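Local coordinates for protein shikimate 5-dehydrogenase (Mycobacterium fortuitum subsp. fortuitum DSM 46621, PDB 4XIJ) that probably catalyses the NADP-dependent interconversion of 3-dehydroshikimate and shikimate, a step of chorismate and aromatic amino acid biosynthesis, at residues A110-T113 against D114-G117. Residues are numbered along the deposited sequence; the frame is centred on the assembly and turned at random.
Sequences ADNT and DVDG
N112 and V115 show how an asparagine just ahead of a helix can cap its first turn. The amide oxygen OD1 of N112 accepts from the backbone N of V115 at 3.3 Å, a bent bond (141° at the hydrogen) whose donor sits a little off the carbonyl plane. CG of N112 stands anti to its own backbone N (chi1 -170°), which swings the amide forward over the helix start; OD1 also comes within 2.9 Å of D114 N. A backbone bond, G117 N to T113 O at 3.0 Å, closes the turn. The motif is a strand-turn-helix: the chain leaves strand 108-111 of the mixed sheet in the substrate-binding domain, and helix 114-122 starts beside helices 138-147 and 246-261. N112-T113-D114 matches the Asn-Thr-Asp motif of shikimate dehydrogenases, and D114, salt-bridged through OD2 to K77, probably forms with it the family's conserved Lys-Asp pair. Water links N112 and D114, accepting from ND2 (2.9 Å) and donating to D114 OD2 (2.8 Å), while the amide and carboxylate planes lie 72° apart. S96 O binds the same ND2, and T113 OG1 is hydrogen-bonded to Q252 O. Van der Waals contact comes from D116, whose OD2 lies 3.4 Å from T113 CB; R90 bridges D116 and D111, probably offsetting their like charges.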
# COMPACT_ATOMS: atom_id res chain seq x y z
N ALA A 110 2.05 15.10 -3.93
CA ALA A 110 1.54 13.95 -3.21
C ALA A 110 1.24 12.78 -4.13
O ALA A 110 0.66 12.97 -5.19
CB ALA A 110 0.27 14.29 -2.47
N ASP A 111 1.62 11.58 -3.71
CA ASP A 111 1.24 10.39 -4.46
C ASP A 111 0.85 9.31 -3.48
O ASP A 111 1.10 9.42 -2.25
CB ASP A 111 2.39 9.92 -5.38
CG ASP A 111 1.97 8.87 -6.42
OD1 ASP A 111 0.76 8.66 -6.70
OD2 ASP A 111 2.90 8.26 -7.01
N ASN A 112 0.22 8.27 -4.00
CA ASN A 112 -0.11 7.12 -3.17
C ASN A 112 0.51 5.85 -3.76
O ASN A 112 -0.01 5.32 -4.73
CB ASN A 112 -1.64 6.98 -3.01
CG ASN A 112 -1.97 5.95 -1.95
OD1 ASN A 112 -1.52 4.79 -2.07
ND2 ASN A 112 -2.72 6.35 -0.89
N THR A 113 1.63 5.40 -3.20
CA THR A 113 2.23 4.20 -3.74
C THR A 113 1.77 2.93 -3.02
O THR A 113 2.18 1.84 -3.39
CB THR A 113 3.77 4.26 -3.71
OG1 THR A 113 4.23 4.14 -2.34
CG2 THR A 113 4.27 5.54 -4.39
N ASP A 114 0.84 3.06 -2.05
CA ASP A 114 0.16 1.87 -1.51
C ASP A 114 -0.58 1.18 -2.68
O ASP A 114 -0.72 -0.06 -2.69
CB ASP A 114 -0.79 2.23 -0.36
CG ASP A 114 -0.05 2.75 0.84
OD1 ASP A 114 0.99 2.17 1.19
OD2 ASP A 114 -0.48 3.73 1.45
N VAL A 115 -1.04 1.97 -3.66
CA VAL A 115 -1.65 1.39 -4.85
C VAL A 115 -0.65 0.44 -5.57
O VAL A 115 -1.01 -0.69 -5.98
CB VAL A 115 -2.15 2.50 -5.78
CG1 VAL A 115 -2.53 1.92 -7.09
CG2 VAL A 115 -3.36 3.21 -5.11
N ASP A 116 0.60 0.89 -5.74
CA ASP A 116 1.62 0.05 -6.34
C ASP A 116 1.90 -1.18 -5.50
O ASP A 116 2.28 -2.24 -6.04
CB ASP A 116 2.97 0.78 -6.47
CG ASP A 116 2.92 2.01 -7.33
OD1 ASP A 116 2.49 1.92 -8.46
OD2 ASP A 116 3.30 3.08 -6.84
N GLY A 117 1.82 -1.04 -4.17
CA GLY A 117 1.98 -2.21 -3.31
C GLY A 117 1.08 -3.36 -3.76
O GLY A 117 1.52 -4.53 -3.87
O HOH W 1 -3.20 4.48 1.34